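Local coordinates for protein hemoglobin chain d1 (Lumbricus terrestris, PDB 1X9F) that probably carries oxygen on a haem iron, as a globin-family subunit of the earthworm's multi-chain haemoglobin, at residues R33-D38 / D105-H110; H39-A44 / P101-I106; I72-L77 / D133-G138. One frame throughout, in Å; residues are numbered along the deposited sequence.

Contact 1: residues R33-D38 / D105-H110; sequences RDIIDD and DIFLKH. With HEM (protoporphyrin IX containing Fe), chain T.
With CG beside its backbone N (chi1 -76°), His110 turns its imidazole toward the 33-38 backbone, and Asp38, whose CG stands opposite its own N (chi1 -175°), extends a carboxylate to the rim of that ring. One face of the His110 ring is laid on the backbone of the other segment: Ile35 CA sits over the ring centre in a CH-pi contact, 4.0 Å from the centroid, with the carbonyl carbon of Asp34 nearer the rim on the same face. Lys109 CD lies over the opposite face, toward its rim. Asp38 OD1 arrives at the ring edge, 3.3 Å from His110 CE1, and its carboxylate is twisted well away from the imidazole plane. The same oxygen receives Lys109 NZ at 2.8 Å in a salt bridge on its syn side, somewhat out of the carboxylate plane; bends at chi2 and chi3 curl the lysine back to reach it. The ring rotation is fixed from the other end by His110 ND1, which donates to Ile106 O at 3.1 Å with the acceptor almost in the ring plane. That carbonyl also takes the helical bond from His110 N, and the two donors approach from opposite faces of its plane.

Here the end of the globin B helix crosses the G helix, the short axes passing 9.6 Å apart at 129°, and Ile35 is the apolar link across the crossing. Its CG1 packs on His110 CB at 3.6 Å, while CD1 meets Phe107 CD1 at 3.7 Å. Farther round the Phe107 ring, CE2 touches the haem vinyl atom CBB, with vinyl CAB over one face. The negative charge of Asp38 beside CE1 would probably polarise the imidazole. Outward from here, Arg33 forms a salt bridge with Asp117 of a second copy of this protein.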
loop_
_atom_site.group_PDB
_atom_site.type_symbol
_atom_site.label_atom_id
_atom_site.label_comp_id
_atom_site.label_asym_id
_atom_site.label_seq_id
_atom_site.Cartn_x
_atom_site.Cartn_y
_atom_site.Cartn_z
ATOM N N ARG D 33 -19.441 8.339 -1.943
ATOM C CA ARG D 33 -19.218 8.828 -0.599
ATOM C C ARG D 33 -18.665 10.244 -0.632
ATOM O O ARG D 33 -19.114 11.101 0.129
ATOM C CB ARG D 33 -18.282 7.927 0.181
ATOM C CG ARG D 33 -18.311 8.271 1.647
ATOM C CD ARG D 33 -17.416 7.432 2.485
ATOM N NE ARG D 33 -16.016 7.628 2.130
ATOM C CZ ARG D 33 -15.008 7.037 2.752
ATOM N NH1 ARG D 33 -15.237 6.209 3.767
ATOM N NH2 ARG D 33 -13.762 7.273 2.365
ATOM N N ASP D 34 -17.700 10.477 -1.522
ATOM C CA ASP D 34 -17.129 11.804 -1.742
ATOM C C ASP D 34 -18.205 12.808 -2.130
ATOM O O ASP D 34 -18.312 13.875 -1.524
ATOM C CB ASP D 34 -16.062 11.752 -2.840
ATOM C CG ASP D 34 -14.705 11.279 -2.335
ATOM O OD1 ASP D 34 -14.602 10.795 -1.183
ATOM O OD2 ASP D 34 -13.673 11.350 -3.038
ATOM N N ILE D 35 -18.993 12.450 -3.143
ATOM C CA ILE D 35 -20.077 13.283 -3.651
ATOM C C ILE D 35 -21.067 13.645 -2.545
ATOM O O ILE D 35 -21.290 14.828 -2.266
ATOM C CB ILE D 35 -20.786 12.569 -4.829
ATOM C CG1 ILE D 35 -19.881 12.558 -6.065
ATOM C CG2 ILE D 35 -22.126 13.227 -5.149
ATOM C CD1 ILE D 35 -20.434 11.782 -7.254
ATOM N N ILE D 36 -21.640 12.628 -1.907
ATOM C CA ILE D 36 -22.649 12.838 -0.865
ATOM C C ILE D 36 -22.088 13.511 0.396
ATOM O O ILE D 36 -22.827 14.169 1.135
ATOM C CB ILE D 36 -23.354 11.502 -0.529
ATOM C CG1 ILE D 36 -24.190 11.034 -1.727
ATOM C CG2 ILE D 36 -24.211 11.625 0.734
ATOM C CD1 ILE D 36 -24.497 9.546 -1.733
ATOM N N ASP D 37 -20.789 13.343 0.637
ATOM C CA ASP D 37 -20.114 14.040 1.724
ATOM C C ASP D 37 -20.126 15.531 1.441
ATOM O O ASP D 37 -20.422 16.344 2.318
ATOM C CB ASP D 37 -18.668 13.576 1.827
ATOM C CG ASP D 37 -18.311 13.120 3.214
ATOM O OD1 ASP D 37 -17.766 13.937 3.988
ATOM O OD2 ASP D 37 -18.546 11.965 3.627
ATOM N N ASP D 38 -19.807 15.873 0.196
ATOM C CA ASP D 38 -19.693 17.258 -0.219
ATOM C C ASP D 38 -21.073 17.872 -0.408
ATOM O O ASP D 38 -21.260 19.060 -0.148
ATOM C CB ASP D 38 -18.871 17.357 -1.509
ATOM C CG ASP D 38 -18.607 18.799 -1.935
ATOM O OD1 ASP D 38 -18.473 19.044 -3.154
ATOM O OD2 ASP D 38 -18.516 19.751 -1.130
ATOM N N ASP D 105 -22.450 18.361 -12.512
ATOM C CA ASP D 105 -21.181 19.069 -12.399
ATOM C C ASP D 105 -20.396 18.603 -11.184
ATOM O O ASP D 105 -19.183 18.400 -11.270
ATOM C CB ASP D 105 -21.396 20.581 -12.346
ATOM C CG ASP D 105 -21.953 21.126 -13.636
ATOM O OD1 ASP D 105 -22.256 22.337 -13.691
ATOM O OD2 ASP D 105 -22.128 20.423 -14.657
ATOM N N ILE D 106 -21.086 18.437 -10.058
ATOM C CA ILE D 106 -20.450 17.922 -8.848
ATOM C C ILE D 106 -19.982 16.493 -9.098
ATOM O O ILE D 106 -18.894 16.102 -8.661
ATOM C CB ILE D 106 -21.413 17.988 -7.637
ATOM C CG1 ILE D 106 -21.718 19.445 -7.266
ATOM C CG2 ILE D 106 -20.826 17.238 -6.422
ATOM C CD1 ILE D 106 -23.128 19.670 -6.732
ATOM N N PHE D 107 -20.799 15.723 -9.810
ATOM C CA PHE D 107 -20.427 14.363 -10.152
ATOM C C PHE D 107 -19.096 14.334 -10.899
ATOM O O PHE D 107 -18.174 13.608 -10.510
ATOM C CB PHE D 107 -21.510 13.703 -10.997
ATOM C CG PHE D 107 -21.165 12.312 -11.433
ATOM C CD1 PHE D 107 -21.637 11.214 -10.724
ATOM C CD2 PHE D 107 -20.371 12.094 -12.556
ATOM C CE1 PHE D 107 -21.325 9.919 -11.125
ATOM C CE2 PHE D 107 -20.045 10.805 -12.960
ATOM C CZ PHE D 107 -20.529 9.715 -12.246
ATOM N N LEU D 108 -19.014 15.121 -11.968
ATOM C CA LEU D 108 -17.812 15.219 -12.771
ATOM C C LEU D 108 -16.619 15.644 -11.929
ATOM O O LEU D 108 -15.534 15.078 -12.070
ATOM C CB LEU D 108 -18.027 16.212 -13.916
ATOM C CG LEU D 108 -16.857 16.461 -14.878
ATOM C CD1 LEU D 108 -16.370 15.171 -15.528
ATOM C CD2 LEU D 108 -17.269 17.474 -15.935
ATOM N N LYS D 109 -16.823 16.633 -11.055
ATOM C CA LYS D 109 -15.754 17.123 -10.176
ATOM C C LYS D 109 -15.150 15.978 -9.371
ATOM O O LYS D 109 -13.927 15.860 -9.258
ATOM C CB LYS D 109 -16.265 18.215 -9.220
ATOM C CG LYS D 109 -15.150 18.983 -8.491
ATOM C CD LYS D 109 -15.336 18.984 -6.967
ATOM C CE LYS D 109 -16.427 19.945 -6.500
ATOM N NZ LYS D 109 -16.607 19.907 -5.017
ATOM N N HIS D 110 -16.014 15.133 -8.825
ATOM C CA HIS D 110 -15.560 14.044 -7.989
ATOM C C HIS D 110 -15.089 12.833 -8.773
ATOM O O HIS D 110 -14.160 12.153 -8.341
ATOM C CB HIS D 110 -16.633 13.655 -6.995
ATOM C CG HIS D 110 -16.755 14.610 -5.854
ATOM N ND1 HIS D 110 -17.688 15.624 -5.827
ATOM C CD2 HIS D 110 -16.061 14.704 -4.695
ATOM C CE1 HIS D 110 -17.566 16.300 -4.699
ATOM N NE2 HIS D 110 -16.587 15.761 -3.994
HETATM C CHA HEM T . -30.175 6.160 -12.088
HETATM C CHB HEM T . -26.333 6.784 -15.012
HETATM C CHC HEM T . -25.194 10.950 -12.708
HETATM C CHD HEM T . -29.290 10.479 -10.026
HETATM C C1A HEM T . -29.122 5.921 -13.069
HETATM C C2A HEM T . -29.143 4.750 -13.801
HETATM C C3A HEM T . -28.001 4.865 -14.706
HETATM C C4A HEM T . -27.478 6.193 -14.324
HETATM C CMA HEM T . -27.513 3.884 -15.744
HETATM C CAA HEM T . -30.098 3.600 -13.641
HETATM C CBA HEM T . -31.195 3.548 -14.682
HETATM C CGA HEM T . -31.927 2.258 -14.377
HETATM O O1A HEM T . -31.371 1.159 -14.610
HETATM O O2A HEM T . -33.072 2.345 -13.887
HETATM C C1B HEM T . -25.677 8.033 -14.636
HETATM C C2B HEM T . -24.503 8.428 -15.254
HETATM C C3B HEM T . -24.234 9.565 -14.565
HETATM C C4B HEM T . -25.202 9.815 -13.633
HETATM C CMB HEM T . -23.718 7.785 -16.383
HETATM C CAB HEM T . -23.177 10.296 -14.881
HETATM C CBB HEM T . -22.185 11.055 -15.406
HETATM C C1C HEM T . -26.243 11.175 -11.702
HETATM C C2C HEM T . -26.180 12.263 -10.851
HETATM C C3C HEM T . -27.323 12.134 -10.116
HETATM C C4C HEM T . -27.981 10.973 -10.518
HETATM C CMC HEM T . -25.139 13.360 -10.764
HETATM C CAC HEM T . -27.611 13.122 -9.034
HETATM C CBC HEM T . -28.888 13.238 -8.441
HETATM C C1D HEM T . -29.967 9.215 -10.391
HETATM C C2D HEM T . -31.133 8.770 -9.759
HETATM C C3D HEM T . -31.406 7.541 -10.317
HETATM C C4D HEM T . -30.319 7.375 -11.292
HETATM C CMD HEM T . -31.924 9.481 -8.690
HETATM C CAD HEM T . -32.553 6.596 -10.059
HETATM C CBD HEM T . -32.262 5.652 -8.898
HETATM C CGD HEM T . -33.469 4.747 -8.801
HETATM O O1D HEM T . -33.684 3.932 -9.724
HETATM O O2D HEM T . -34.211 4.863 -7.804
HETATM N NA HEM T . -28.172 6.841 -13.357
HETATM N NB HEM T . -26.134 8.836 -13.635
HETATM N NC HEM T . -27.339 10.378 -11.551
HETATM N ND HEM T . -29.433 8.387 -11.316
HETATM FE FE HEM T . -27.788 8.632 -12.479
#

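Contact 2: residues H39-A44 / P101-I106; sequences HPEIKA and PEFFDI. With HEM (protoporphyrin IX containing Fe), chain T.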
loop_
_atom_site.group_PDB
_atom_site.type_symbol
_atom_site.label_atom_id
_atom_site.label_comp_id
_atom_site.label_asym_id
_atom_site.label_seq_id
_atom_site.Cartn_x
_atom_site.Cartn_y
_atom_site.Cartn_z
ATOM N N HIS D 39 -22.037 17.071 -0.860
ATOM C CA HIS D 39 -23.404 17.562 -1.045
ATOM C C HIS D 39 -24.463 16.563 -0.571
ATOM O O HIS D 39 -24.974 15.767 -1.365
ATOM C CB HIS D 39 -23.663 17.919 -2.507
ATOM C CG HIS D 39 -22.879 19.093 -3.001
ATOM N ND1 HIS D 39 -23.396 20.371 -3.055
ATOM C CD2 HIS D 39 -21.626 19.174 -3.509
ATOM C CE1 HIS D 39 -22.488 21.190 -3.556
ATOM N NE2 HIS D 39 -21.406 20.489 -3.843
ATOM N N PRO D 40 -24.790 16.612 0.722
ATOM C CA PRO D 40 -25.789 15.721 1.308
ATOM C C PRO D 40 -27.212 15.841 0.747
ATOM O O PRO D 40 -28.023 14.946 0.999
ATOM C CB PRO D 40 -25.764 16.093 2.798
ATOM C CG PRO D 40 -25.189 17.455 2.846
ATOM C CD PRO D 40 -24.190 17.506 1.738
ATOM N N GLU D 41 -27.525 16.907 0.005
ATOM C CA GLU D 41 -28.856 17.010 -0.624
ATOM C C GLU D 41 -29.043 15.870 -1.607
ATOM O O GLU D 41 -30.161 15.398 -1.816
ATOM C CB GLU D 41 -29.084 18.327 -1.384
ATOM C CG GLU D 41 -28.292 19.524 -0.909
ATOM C CD GLU D 41 -26.881 19.525 -1.451
ATOM O OE1 GLU D 41 -26.695 19.783 -2.663
ATOM O OE2 GLU D 41 -25.960 19.273 -0.652
ATOM N N ILE D 42 -27.938 15.444 -2.219
ATOM C CA ILE D 42 -27.961 14.398 -3.241
ATOM C C ILE D 42 -28.514 13.044 -2.754
ATOM O O ILE D 42 -28.840 12.190 -3.577
ATOM C CB ILE D 42 -26.561 14.255 -3.912
ATOM C CG1 ILE D 42 -26.230 15.529 -4.700
ATOM C CG2 ILE D 42 -26.517 13.056 -4.854
ATOM C CD1 ILE D 42 -24.797 15.625 -5.190
ATOM N N LYS D 43 -28.640 12.846 -1.439
ATOM C CA LYS D 43 -29.241 11.612 -0.914
ATOM C C LYS D 43 -30.730 11.548 -1.205
ATOM O O LYS D 43 -31.292 10.460 -1.354
ATOM C CB LYS D 43 -29.047 11.497 0.598
ATOM C CG LYS D 43 -27.624 11.199 1.021
ATOM C CD LYS D 43 -27.577 10.815 2.492
ATOM C CE LYS D 43 -27.595 12.040 3.401
ATOM N NZ LYS D 43 -27.832 11.644 4.842
ATOM N N ALA D 44 -31.358 12.720 -1.264
ATOM C CA ALA D 44 -32.810 12.812 -1.387
ATOM C C ALA D 44 -33.344 12.046 -2.602
ATOM O O ALA D 44 -34.243 11.205 -2.444
ATOM C CB ALA D 44 -33.267 14.276 -1.401
ATOM N N PRO D 101 -29.167 20.624 -12.405
ATOM C CA PRO D 101 -28.141 20.373 -13.414
ATOM C C PRO D 101 -26.725 20.389 -12.829
ATOM O O PRO D 101 -25.827 19.756 -13.387
ATOM C CB PRO D 101 -28.319 21.540 -14.396
ATOM C CG PRO D 101 -29.114 22.553 -13.655
ATOM C CD PRO D 101 -30.037 21.754 -12.785
ATOM N N GLU D 102 -26.534 21.102 -11.718
ATOM C CA GLU D 102 -25.213 21.199 -11.080
ATOM C C GLU D 102 -24.799 19.915 -10.358
ATOM O O GLU D 102 -23.614 19.712 -10.079
ATOM C CB GLU D 102 -25.108 22.422 -10.149
ATOM C CG GLU D 102 -26.135 22.498 -9.024
ATOM C CD GLU D 102 -27.324 23.394 -9.345
ATOM O OE1 GLU D 102 -27.785 23.404 -10.510
ATOM O OE2 GLU D 102 -27.805 24.085 -8.421
ATOM N N PHE D 103 -25.776 19.060 -10.050
ATOM C CA PHE D 103 -25.482 17.737 -9.515
ATOM C C PHE D 103 -24.489 16.994 -10.395
ATOM O O PHE D 103 -23.522 16.413 -9.895
ATOM C CB PHE D 103 -26.759 16.914 -9.363
ATOM C CG PHE D 103 -27.597 17.318 -8.193
ATOM C CD1 PHE D 103 -28.855 16.759 -8.001
ATOM C CD2 PHE D 103 -27.132 18.262 -7.279
ATOM C CE1 PHE D 103 -29.633 17.124 -6.910
ATOM C CE2 PHE D 103 -27.903 18.633 -6.193
ATOM C CZ PHE D 103 -29.155 18.062 -6.005
ATOM N N PHE D 104 -24.726 17.031 -11.705
ATOM C CA PHE D 104 -23.843 16.382 -12.670
ATOM C C PHE D 104 -22.476 17.043 -12.688
ATOM O O PHE D 104 -21.455 16.362 -12.846
ATOM C CB PHE D 104 -24.488 16.362 -14.056
ATOM C CG PHE D 104 -25.758 15.576 -14.090
ATOM C CD1 PHE D 104 -26.947 16.150 -13.660
ATOM C CD2 PHE D 104 -25.760 14.248 -14.497
ATOM C CE1 PHE D 104 -28.125 15.422 -13.658
ATOM C CE2 PHE D 104 -26.936 13.510 -14.500
ATOM C CZ PHE D 104 -28.121 14.099 -14.081
ATOM N N ASP D 105 -22.450 18.361 -12.512
ATOM C CA ASP D 105 -21.181 19.069 -12.399
ATOM C C ASP D 105 -20.396 18.603 -11.184
ATOM O O ASP D 105 -19.183 18.400 -11.270
ATOM C CB ASP D 105 -21.396 20.581 -12.346
ATOM C CG ASP D 105 -21.953 21.126 -13.636
ATOM O OD1 ASP D 105 -22.256 22.337 -13.691
ATOM O OD2 ASP D 105 -22.128 20.423 -14.657
ATOM N N ILE D 106 -21.086 18.437 -10.058
ATOM C CA ILE D 106 -20.450 17.922 -8.848
ATOM C C ILE D 106 -19.982 16.493 -9.098
ATOM O O ILE D 106 -18.894 16.102 -8.661
ATOM C CB ILE D 106 -21.413 17.988 -7.637
ATOM C CG1 ILE D 106 -21.718 19.445 -7.266
ATOM C CG2 ILE D 106 -20.826 17.238 -6.422
ATOM C CD1 ILE D 106 -23.128 19.670 -6.732
HETATM C CHA HEM T . -30.175 6.160 -12.088
HETATM C CHB HEM T . -26.333 6.784 -15.012
HETATM C CHC HEM T . -25.194 10.950 -12.708
HETATM C CHD HEM T . -29.290 10.479 -10.026
HETATM C C1A HEM T . -29.122 5.921 -13.069
HETATM C C2A HEM T . -29.143 4.750 -13.801
HETATM C C3A HEM T . -28.001 4.865 -14.706
HETATM C C4A HEM T . -27.478 6.193 -14.324
HETATM C CMA HEM T . -27.513 3.884 -15.744
HETATM C CAA HEM T . -30.098 3.600 -13.641
HETATM C CBA HEM T . -31.195 3.548 -14.682
HETATM C CGA HEM T . -31.927 2.258 -14.377
HETATM O O1A HEM T . -31.371 1.159 -14.610
HETATM O O2A HEM T . -33.072 2.345 -13.887
HETATM C C1B HEM T . -25.677 8.033 -14.636
HETATM C C2B HEM T . -24.503 8.428 -15.254
HETATM C C3B HEM T . -24.234 9.565 -14.565
HETATM C C4B HEM T . -25.202 9.815 -13.633
HETATM C CMB HEM T . -23.718 7.785 -16.383
HETATM C CAB HEM T . -23.177 10.296 -14.881
HETATM C CBB HEM T . -22.185 11.055 -15.406
HETATM C C1C HEM T . -26.243 11.175 -11.702
HETATM C C2C HEM T . -26.180 12.263 -10.851
HETATM C C3C HEM T . -27.323 12.134 -10.116
HETATM C C4C HEM T . -27.981 10.973 -10.518
HETATM C CMC HEM T . -25.139 13.360 -10.764
HETATM C CAC HEM T . -27.611 13.122 -9.034
HETATM C CBC HEM T . -28.888 13.238 -8.441
HETATM C C1D HEM T . -29.967 9.215 -10.391
HETATM C C2D HEM T . -31.133 8.770 -9.759
HETATM C C3D HEM T . -31.406 7.541 -10.317
HETATM C C4D HEM T . -30.319 7.375 -11.292
HETATM C CMD HEM T . -31.924 9.481 -8.690
HETATM C CAD HEM T . -32.553 6.596 -10.059
HETATM C CBD HEM T . -32.262 5.652 -8.898
HETATM C CGD HEM T . -33.469 4.747 -8.801
HETATM O O1D HEM T . -33.684 3.932 -9.724
HETATM O O2D HEM T . -34.211 4.863 -7.804
HETATM N NA HEM T . -28.172 6.841 -13.357
HETATM N NB HEM T . -26.134 8.836 -13.635
HETATM N NC HEM T . -27.339 10.378 -11.551
HETATM N ND HEM T . -29.433 8.387 -11.316
HETATM FE FE HEM T . -27.788 8.632 -12.479
#
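The His39 ring carries Ile106 on one face, with CD1 of the isoleucine placed over the middle of the imidazole, 3.5 Å from the centroid and 9° from the ring normal. CG1 and CG2 of Ile106 come in toward the NE2 and CD2 side, CG2 lying 3.6 Å from His39 CD2, and this places three carbons of one side chain against a single ring. At the edge, in the ring plane, is the carboxylate carbon of Glu41, whose OE1 accepts a weak bond from His39 ND1 at 3.4 Å. The Phe103 ring likewise has an isoleucine on one face: Ile42 CG1 lies toward its rim, 3.8 Å from Phe103 CE2, the two side chains sliding past each other in opposite directions. Glu41 OE1 stands obliquely to the same ring, near CE2.

His39 is the first residue to leave helical geometry after helix 21-38, and the 3-10 turn 40-43 that follows corresponds to the C region of the globin fold, packed here on the start of the G helix. The pairing also borders the haem pocket. With chi1 at -76°, placing CG beside the backbone N, Phe103 brings CD1 to 3.5 Å from the haem vinyl carbon CBC, which stands obliquely to the ring. Phe104, one residue on, lies with its CE2 3.6 Å from the meso carbon CHC and has the haem methyl CMC over one face and Pro101 O at its edge. Besides the haem, Phe104 touches Ile136 and Ile139 of helix 125-139. Ile42 CD1 reaches back more loosely, 4.5 Å from Ile106 CG2, and also packs on Ile35.

Contact 3: residues I72-L77 / D133-G138; sequences ITISML and DQIIDG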
loop_
_atom_site.group_PDB
_atom_site.type_symbol
_atom_site.label_atom_id
_atom_site.label_comp_id
_atom_site.label_asym_id
_atom_site.label_seq_id
_atom_site.Cartn_x
_atom_site.Cartn_y
_atom_site.Cartn_z
ATOM N N ILE D 72 -20.622 2.616 -20.851
ATOM C CA ILE D 72 -21.278 2.636 -22.164
ATOM C C ILE D 72 -20.961 3.914 -22.918
ATOM O O ILE D 72 -20.614 3.867 -24.103
ATOM C CB ILE D 72 -22.813 2.467 -22.041
ATOM C CG1 ILE D 72 -23.155 1.097 -21.459
ATOM C CG2 ILE D 72 -23.488 2.628 -23.406
ATOM C CD1 ILE D 72 -24.628 0.885 -21.182
ATOM N N THR D 73 -21.073 5.047 -22.227
ATOM C CA THR D 73 -20.858 6.343 -22.858
ATOM C C THR D 73 -19.398 6.544 -23.229
ATOM O O THR D 73 -19.114 7.025 -24.320
ATOM C CB THR D 73 -21.343 7.510 -21.974
ATOM O OG1 THR D 73 -20.669 7.475 -20.710
ATOM C CG2 THR D 73 -22.806 7.349 -21.604
ATOM N N ILE D 74 -18.475 6.194 -22.338
ATOM C CA ILE D 74 -17.055 6.279 -22.670
ATOM C C ILE D 74 -16.755 5.430 -23.902
ATOM O O ILE D 74 -16.007 5.852 -24.789
ATOM C CB ILE D 74 -16.191 5.857 -21.471
ATOM C CG1 ILE D 74 -16.348 6.896 -20.348
ATOM C CG2 ILE D 74 -14.713 5.682 -21.878
ATOM C CD1 ILE D 74 -15.615 6.543 -19.080
ATOM N N SER D 75 -17.354 4.248 -23.980
ATOM C CA SER D 75 -17.060 3.365 -25.104
ATOM C C SER D 75 -17.760 3.794 -26.405
ATOM O O SER D 75 -17.479 3.239 -27.470
ATOM C CB SER D 75 -17.357 1.903 -24.751
ATOM O OG SER D 75 -18.754 1.651 -24.721
ATOM N N MET D 76 -18.652 4.784 -26.310
ATOM C CA MET D 76 -19.348 5.348 -27.475
ATOM C C MET D 76 -18.796 6.706 -27.901
ATOM O O MET D 76 -19.324 7.327 -28.829
ATOM C CB MET D 76 -20.848 5.485 -27.199
ATOM C CG MET D 76 -21.605 4.177 -27.226
ATOM S SD MET D 76 -23.350 4.420 -26.887
ATOM C CE MET D 76 -23.930 2.731 -26.993
ATOM N N LEU D 77 -17.740 7.169 -27.234
ATOM C CA LEU D 77 -17.143 8.471 -27.551
ATOM C C LEU D 77 -16.805 8.661 -29.039
ATOM O O LEU D 77 -16.800 9.788 -29.535
ATOM C CB LEU D 77 -15.905 8.727 -26.678
ATOM C CG LEU D 77 -15.935 9.650 -25.444
ATOM C CD1 LEU D 77 -17.334 10.080 -25.002
ATOM C CD2 LEU D 77 -15.163 9.009 -24.287
ATOM N N ASP D 133 -17.393 15.771 -20.096
ATOM C CA ASP D 133 -18.207 16.987 -20.101
ATOM C C ASP D 133 -19.342 16.878 -21.098
ATOM O O ASP D 133 -20.501 17.136 -20.768
ATOM C CB ASP D 133 -17.352 18.180 -20.494
ATOM C CG ASP D 133 -17.541 19.354 -19.578
ATOM O OD1 ASP D 133 -16.589 20.159 -19.468
ATOM O OD2 ASP D 133 -18.585 19.564 -18.923
ATOM N N GLN D 134 -18.992 16.490 -22.321
ATOM C CA GLN D 134 -19.964 16.236 -23.370
ATOM C C GLN D 134 -21.003 15.203 -22.927
ATOM O O GLN D 134 -22.196 15.369 -23.196
ATOM C CB GLN D 134 -19.253 15.774 -24.645
ATOM C CG GLN D 134 -20.188 15.218 -25.716
ATOM C CD GLN D 134 -19.469 14.417 -26.786
ATOM O OE1 GLN D 134 -20.004 14.230 -27.881
ATOM N NE2 GLN D 134 -18.262 13.943 -26.482
ATOM N N ILE D 135 -20.547 14.147 -22.248
ATOM C CA ILE D 135 -21.448 13.119 -21.724
ATOM C C ILE D 135 -22.373 13.719 -20.675
ATOM O O ILE D 135 -23.592 13.565 -20.762
ATOM C CB ILE D 135 -20.667 11.912 -21.139
ATOM C CG1 ILE D 135 -19.892 11.191 -22.242
ATOM C CG2 ILE D 135 -21.626 10.934 -20.448
ATOM C CD1 ILE D 135 -18.840 10.226 -21.698
ATOM N N ILE D 136 -21.797 14.405 -19.693
ATOM C CA ILE D 136 -22.593 15.095 -18.691
ATOM C C ILE D 136 -23.641 16.018 -19.319
ATOM O O ILE D 136 -24.790 16.018 -18.880
ATOM C CB ILE D 136 -21.690 15.832 -17.674
ATOM C CG1 ILE D 136 -21.608 15.046 -16.368
ATOM C CG2 ILE D 136 -22.218 17.214 -17.336
ATOM C CD1 ILE D 136 -20.673 13.877 -16.415
ATOM N N ASP D 137 -23.260 16.773 -20.352
ATOM C CA ASP D 137 -24.186 17.717 -20.995
ATOM C C ASP D 137 -25.379 17.033 -21.649
ATOM O O ASP D 137 -26.471 17.606 -21.700
ATOM C CB ASP D 137 -23.471 18.574 -22.054
ATOM C CG ASP D 137 -22.502 19.581 -21.438
ATOM O OD1 ASP D 137 -22.754 20.084 -20.316
ATOM O OD2 ASP D 137 -21.453 19.941 -22.016
ATOM N N GLY D 138 -25.171 15.821 -22.157
ATOM C CA GLY D 138 -26.240 15.074 -22.816
ATOM C C GLY D 138 -27.285 14.531 -21.857
ATOM O O GLY D 138 -28.395 14.180 -22.272
#
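Apolar contacts carry most of this meeting, and they converge on Ile135, whose CD1 touches three residues of the other segment. Leu77 CD1 comes closest of the apolar carbons, 3.6 Å from Ile135 CD1, the two side chains meeting at about a right angle. Ile74, whose CB points away, still brings CG1 to 4.4 Å from the same methyl. The CG2 branch of Ile135, opposite its backbone N, is given to Thr73, lying 3.8 Å from Thr73 CB.

Mixed contacts come next. Thr73 turns OG1 between its backbone N and carbonyl carbon (chi1 58°), from where it faces both branches of Ile135, at 3.4 Å from CD1; its polar need is met by a hydrogen bond to Leu70 O, one turn back. In globin terms the end of the E helix here lies on the H helix, with Leu77 in the turn just past the E helix. At the margin Gln134 NE2 lies 4.2 Å from Leu77 CD1, a loose contact.

No hydrogen bond spans the segments. Within 72-77, Ser75 OG donates to Ile72 O at 3.0 Å, from above the carbonyl plane. Were Ile135 cut back to an alanine, a gap would probably open between Thr73 and Leu77, and the Leu77 methyl would lose its main partner here. Helix 4-18 also covers Ile74 and Leu77, through Val10, while Ile136 faces the haem.

In the fold
Contacts 1 and 2 are neighbours, their centres 7 Å apart, and both end on helix 101-119, where they share Asp105 and Ile106. Along the chain 39-44 follows 33-38 directly, and 101-106 overlaps 105-110. Ile35 CG2 and Ile42 CD1, 3.6 Å apart, join the two. Contact 3 lies 18 and 19 Å away, between helices 57-75 and 125-139, and interleaves with both in sequence; contact 1 is across the chain's centre from it. Ile136 nevertheless touches Phe104 and Phe107. Together the three tie four globin helices and one short turn around the haem, which Phe107, Phe103 and Phe104 of contacts 1 and 2 touch, as does Ile136 of segment 133-138.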